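CGAS/DncV-like nucleotidyltransferase in E. coli homolog (Rhodothermus marinus SG0.5JP17-172, PDB 6E0K) synthesises the cyclic dinucleotide 3',3'-cUAMP from UTP and ATP, a second messenger that triggers abortive infection in CBASS antiphage defence. Local coordinates at residues K178-T189 and Y220-F231. Sequence-based numbering, arbitrary orientation.
Sequences KNQQTNEWYKPT and YNVPDSKFGGTF
K178 forms a salt bridge with D224, NZ to OD1 at 2.7 Å, and the same ammonium donates to V222 O, also at 2.7 Å, nearly in line with that carbonyl. A third, weak bond goes to Y220 O. The chain runs extended until its last torsion (chi4 74°), where the bend turns NZ into this cluster of oxygens; on the way CD passes over the centre of the Y186 ring. F227 packs beside the lysine, CE1 against K178 CE at 3.8 Å. The edge of Y186 meets the face of F227 in a T-shaped pair, planes at 86°, while T189 CG2 comes to the rim of the F227 ring, 3.6 Å from F227 CE2. Further along, W185 lies against the backbone of G228 and G229: G228 CA sits over the five-membered ring, a CH-pi contact 3.5 Å from its centroid, and W185 CZ3 lies over the centre of F231, an edge-to-face pair inclined at 52°.

All this packs the 220-231 connection against the break between helices 168-181 and 186-202, in the helical part of the CD-NTase; helices 186-202 and 212-220 carry ATP-binding K194 and S212. A Schellman motif with N183 as C-prime residue ends the first helix, and a type I' turn from T182 to W185 leads into the next. Behind the first shell, Q253 hydrogen-bonds the Y186 hydroxyl, and T234 OG1 of helix 231-244 bonds G228 N.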
loop_
_atom_site.group_PDB
_atom_site.type_symbol
_atom_site.label_atom_id
_atom_site.label_comp_id
_atom_site.label_asym_id
_atom_site.label_seq_id
_atom_site.Cartn_x
_atom_site.Cartn_y
_atom_site.Cartn_z
ATOM N N LYS A 178 -5.882 -7.126 -11.726
ATOM C CA LYS A 178 -5.640 -8.524 -11.405
ATOM C C LYS A 178 -6.869 -9.146 -10.756
ATOM O O LYS A 178 -7.200 -10.307 -11.023
ATOM C CB LYS A 178 -4.419 -8.649 -10.487
ATOM C CG LYS A 178 -3.983 -10.085 -10.267
ATOM C CD LYS A 178 -2.717 -10.132 -9.416
ATOM C CE LYS A 178 -2.180 -11.553 -9.297
ATOM N NZ LYS A 178 -1.529 -11.977 -10.602
ATOM N N ASN A 179 -7.582 -8.378 -9.924
ATOM C CA ASN A 179 -8.786 -8.932 -9.311
ATOM C C ASN A 179 -9.841 -9.237 -10.367
ATOM O O ASN A 179 -10.513 -10.269 -10.295
ATOM C CB ASN A 179 -9.353 -7.979 -8.249
ATOM C CG ASN A 179 -10.231 -8.703 -7.235
ATOM O OD1 ASN A 179 -9.832 -9.727 -6.690
ATOM N ND2 ASN A 179 -11.441 -8.187 -7.003
ATOM N N GLN A 180 -9.999 -8.356 -11.359
ATOM C CA GLN A 180 -10.955 -8.621 -12.431
ATOM C C GLN A 180 -10.587 -9.885 -13.185
ATOM O O GLN A 180 -11.453 -10.719 -13.484
ATOM C CB GLN A 180 -11.026 -7.430 -13.391
ATOM C CG GLN A 180 -11.505 -6.150 -12.738
ATOM C CD GLN A 180 -12.890 -6.290 -12.147
ATOM O OE1 GLN A 180 -13.055 -6.480 -10.941
ATOM N NE2 GLN A 180 -13.895 -6.200 -12.994
ATOM N N GLN A 181 -9.295 -10.069 -13.462
ATOM C CA GLN A 181 -8.842 -11.168 -14.303
ATOM C C GLN A 181 -8.757 -12.504 -13.571
ATOM O O GLN A 181 -8.651 -13.552 -14.221
ATOM C CB GLN A 181 -7.488 -10.794 -14.899
ATOM C CG GLN A 181 -7.632 -9.677 -15.914
ATOM C CD GLN A 181 -7.713 -10.239 -17.296
ATOM O OE1 GLN A 181 -6.688 -10.464 -17.931
ATOM N NE2 GLN A 181 -8.931 -10.534 -17.753
ATOM N N THR A 182 -8.821 -12.502 -12.240
ATOM C CA THR A 182 -8.898 -13.721 -11.448
ATOM C C THR A 182 -10.312 -14.016 -10.978
ATOM O O THR A 182 -10.481 -14.710 -9.975
ATOM C CB THR A 182 -7.981 -13.631 -10.226
ATOM O OG1 THR A 182 -8.322 -12.460 -9.470
ATOM C CG2 THR A 182 -6.520 -13.564 -10.638
ATOM N N ASN A 183 -11.327 -13.502 -11.680
ATOM C CA ASN A 183 -12.723 -13.680 -11.284
ATOM C C ASN A 183 -12.928 -13.340 -9.812
ATOM O O ASN A 183 -13.657 -14.022 -9.090
ATOM C CB ASN A 183 -13.217 -15.087 -11.605
ATOM C CG ASN A 183 -13.231 -15.353 -13.098
ATOM O OD1 ASN A 183 -12.316 -15.976 -13.644
ATOM N ND2 ASN A 183 -14.254 -14.846 -13.773
ATOM N N GLU A 184 -12.257 -12.271 -9.374
ATOM C CA GLU A 184 -12.428 -11.643 -8.070
ATOM C C GLU A 184 -11.860 -12.482 -6.933
ATOM O O GLU A 184 -12.229 -12.292 -5.772
ATOM C CB GLU A 184 -13.902 -11.275 -7.831
ATOM C CG GLU A 184 -14.399 -10.321 -8.923
ATOM C CD GLU A 184 -15.862 -9.946 -8.791
ATOM O OE1 GLU A 184 -16.726 -10.802 -9.056
ATOM O OE2 GLU A 184 -16.138 -8.786 -8.427
ATOM N N TRP A 185 -10.916 -13.374 -7.235
ATOM C CA TRP A 185 -10.260 -14.168 -6.209
ATOM C C TRP A 185 -9.006 -13.518 -5.642
ATOM O O TRP A 185 -8.563 -13.911 -4.556
ATOM C CB TRP A 185 -9.878 -15.544 -6.763
ATOM C CG TRP A 185 -11.022 -16.522 -6.757
ATOM C CD1 TRP A 185 -11.996 -16.657 -7.710
ATOM C CD2 TRP A 185 -11.320 -17.478 -5.739
ATOM N NE1 TRP A 185 -12.872 -17.658 -7.353
ATOM C CE2 TRP A 185 -12.477 -18.179 -6.148
ATOM C CE3 TRP A 185 -10.713 -17.825 -4.529
ATOM C CZ2 TRP A 185 -13.044 -19.191 -5.382
ATOM C CZ3 TRP A 185 -11.274 -18.841 -3.773
ATOM C CH2 TRP A 185 -12.427 -19.513 -4.204
ATOM N N TYR A 186 -8.411 -12.557 -6.353
ATOM C CA TYR A 186 -7.127 -12.016 -5.912
ATOM C C TYR A 186 -7.229 -11.334 -4.547
ATOM O O TYR A 186 -6.445 -11.626 -3.640
ATOM C CB TYR A 186 -6.584 -11.052 -6.976
ATOM C CG TYR A 186 -5.283 -10.371 -6.604
ATOM C CD1 TYR A 186 -4.168 -11.121 -6.221
ATOM C CD2 TYR A 186 -5.153 -8.983 -6.655
ATOM C CE1 TYR A 186 -2.980 -10.505 -5.890
ATOM C CE2 TYR A 186 -3.968 -8.359 -6.319
ATOM C CZ TYR A 186 -2.878 -9.137 -5.937
ATOM O OH TYR A 186 -1.709 -8.499 -5.596
ATOM N N LYS A 187 -8.196 -10.441 -4.369
ATOM C CA LYS A 187 -8.238 -9.718 -3.099
ATOM C C LYS A 187 -8.649 -10.624 -1.938
ATOM O O LYS A 187 -8.039 -10.539 -0.866
ATOM C CB LYS A 187 -9.166 -8.499 -3.200
ATOM C CG LYS A 187 -8.717 -7.507 -4.257
ATOM C CD LYS A 187 -7.297 -7.044 -4.040
ATOM C CE LYS A 187 -6.915 -5.984 -5.067
ATOM N NZ LYS A 187 -7.822 -4.796 -5.004
ATOM N N PRO A 188 -9.655 -11.503 -2.077
ATOM C CA PRO A 188 -9.910 -12.457 -0.982
ATOM C C PRO A 188 -8.699 -13.302 -0.649
ATOM O O PRO A 188 -8.502 -13.655 0.520
ATOM C CB PRO A 188 -11.069 -13.320 -1.511
ATOM C CG PRO A 188 -11.772 -12.424 -2.512
ATOM C CD PRO A 188 -10.669 -11.606 -3.146
ATOM N N THR A 189 -7.880 -13.639 -1.647
ATOM C CA THR A 189 -6.700 -14.451 -1.375
ATOM C C THR A 189 -5.674 -13.664 -0.569
ATOM O O THR A 189 -5.070 -14.201 0.368
ATOM C CB THR A 189 -6.102 -14.964 -2.691
ATOM O OG1 THR A 189 -7.057 -15.837 -3.318
ATOM C CG2 THR A 189 -4.825 -15.763 -2.426
ATOM N N TYR A 220 1.005 -10.336 -5.964
ATOM C CA TYR A 220 0.757 -9.755 -7.278
ATOM C C TYR A 220 1.563 -10.459 -8.362
ATOM O O TYR A 220 1.120 -10.546 -9.516
ATOM C CB TYR A 220 1.087 -8.262 -7.257
ATOM C CG TYR A 220 0.805 -7.606 -8.580
ATOM C CD1 TYR A 220 -0.490 -7.270 -8.940
ATOM C CD2 TYR A 220 1.831 -7.343 -9.471
ATOM C CE1 TYR A 220 -0.759 -6.683 -10.154
ATOM C CE2 TYR A 220 1.567 -6.755 -10.694
ATOM C CZ TYR A 220 0.279 -6.429 -11.022
ATOM O OH TYR A 220 0.010 -5.842 -12.239
ATOM N N ASN A 221 2.731 -10.985 -8.006
ATOM C CA ASN A 221 3.603 -11.628 -8.981
ATOM C C ASN A 221 3.197 -13.054 -9.327
ATOM O O ASN A 221 3.780 -13.636 -10.258
ATOM C CB ASN A 221 5.033 -11.612 -8.455
ATOM C CG ASN A 221 5.687 -10.272 -8.643
ATOM O OD1 ASN A 221 6.274 -10.025 -9.689
ATOM N ND2 ASN A 221 5.559 -9.381 -7.659
ATOM N N VAL A 222 2.211 -13.606 -8.636
ATOM C CA VAL A 222 1.797 -14.993 -8.852
ATOM C C VAL A 222 0.873 -15.048 -10.064
ATOM O O VAL A 222 -0.022 -14.198 -10.183
ATOM C CB VAL A 222 1.092 -15.521 -7.607
ATOM C CG1 VAL A 222 0.600 -16.952 -7.820
ATOM C CG2 VAL A 222 2.011 -15.450 -6.395
ATOM N N PRO A 223 1.041 -16.020 -10.972
ATOM C CA PRO A 223 0.168 -16.093 -12.153
ATOM C C PRO A 223 -1.303 -16.158 -11.772
ATOM O O PRO A 223 -1.674 -16.741 -10.753
ATOM C CB PRO A 223 0.617 -17.383 -12.849
ATOM C CG PRO A 223 2.045 -17.564 -12.421
ATOM C CD PRO A 223 2.080 -17.072 -10.991
ATOM N N ASP A 224 -2.147 -15.540 -12.615
ATOM C CA ASP A 224 -3.580 -15.481 -12.329
ATOM C C ASP A 224 -4.193 -16.871 -12.186
ATOM O O ASP A 224 -5.172 -17.043 -11.447
ATOM C CB ASP A 224 -4.310 -14.698 -13.430
ATOM C CG ASP A 224 -3.980 -13.223 -13.418
ATOM O OD1 ASP A 224 -3.394 -12.747 -12.418
ATOM O OD2 ASP A 224 -4.305 -12.531 -14.411
ATOM N N SER A 225 -3.630 -17.869 -12.882
ATOM C CA SER A 225 -4.153 -19.234 -12.858
ATOM C C SER A 225 -4.127 -19.859 -11.469
ATOM O O SER A 225 -4.838 -20.843 -11.235
ATOM C CB SER A 225 -3.353 -20.109 -13.820
ATOM O OG SER A 225 -1.955 -19.961 -13.582
ATOM N N LYS A 226 -3.321 -19.330 -10.548
ATOM C CA LYS A 226 -3.239 -19.903 -9.208
ATOM C C LYS A 226 -4.388 -19.469 -8.309
ATOM O O LYS A 226 -4.586 -20.068 -7.243
ATOM C CB LYS A 226 -1.898 -19.524 -8.561
ATOM C CG LYS A 226 -0.683 -19.849 -9.444
ATOM C CD LYS A 226 -0.659 -21.310 -9.844
ATOM C CE LYS A 226 0.538 -21.611 -10.730
ATOM N NZ LYS A 226 0.527 -23.038 -11.127
ATOM N N PHE A 227 -5.169 -18.469 -8.713
ATOM C CA PHE A 227 -6.221 -17.915 -7.868
ATOM C C PHE A 227 -7.567 -18.422 -8.365
ATOM O O PHE A 227 -7.984 -18.078 -9.476
ATOM C CB PHE A 227 -6.197 -16.384 -7.909
ATOM C CG PHE A 227 -4.908 -15.775 -7.436
ATOM C CD1 PHE A 227 -3.846 -15.586 -8.309
ATOM C CD2 PHE A 227 -4.768 -15.355 -6.120
ATOM C CE1 PHE A 227 -2.659 -15.022 -7.864
ATOM C CE2 PHE A 227 -3.592 -14.801 -5.672
ATOM C CZ PHE A 227 -2.533 -14.618 -6.546
ATOM N N GLY A 228 -8.257 -19.209 -7.560
ATOM C CA GLY A 228 -9.593 -19.621 -7.960
ATOM C C GLY A 228 -9.925 -21.020 -7.481
ATOM O O GLY A 228 -9.125 -21.695 -6.843
ATOM N N GLY A 229 -11.148 -21.438 -7.810
ATOM C CA GLY A 229 -11.616 -22.767 -7.460
ATOM C C GLY A 229 -12.112 -22.879 -6.034
ATOM O O GLY A 229 -13.319 -22.825 -5.765
ATOM N N THR A 230 -11.180 -23.069 -5.108
ATOM C CA THR A 230 -11.470 -23.070 -3.686
ATOM C C THR A 230 -10.332 -22.355 -2.986
ATOM O O THR A 230 -9.254 -22.163 -3.555
ATOM C CB THR A 230 -11.607 -24.484 -3.104
ATOM O OG1 THR A 230 -10.350 -25.169 -3.200
ATOM C CG2 THR A 230 -12.672 -25.284 -3.835
ATOM N N PHE A 231 -10.554 -21.994 -1.724
ATOM C CA PHE A 231 -9.454 -21.388 -0.989
ATOM C C PHE A 231 -8.356 -22.399 -0.693
ATOM O O PHE A 231 -7.185 -22.025 -0.657
ATOM C CB PHE A 231 -9.972 -20.709 0.278
ATOM C CG PHE A 231 -10.672 -19.418 -0.006
ATOM C CD1 PHE A 231 -9.939 -18.296 -0.358
ATOM C CD2 PHE A 231 -12.050 -19.334 0.030
ATOM C CE1 PHE A 231 -10.565 -17.093 -0.651
ATOM C CE2 PHE A 231 -12.690 -18.136 -0.271
ATOM C CZ PHE A 231 -11.952 -17.017 -0.605
HETATM O O HOH W 1 -10.334 -17.645 -10.920
#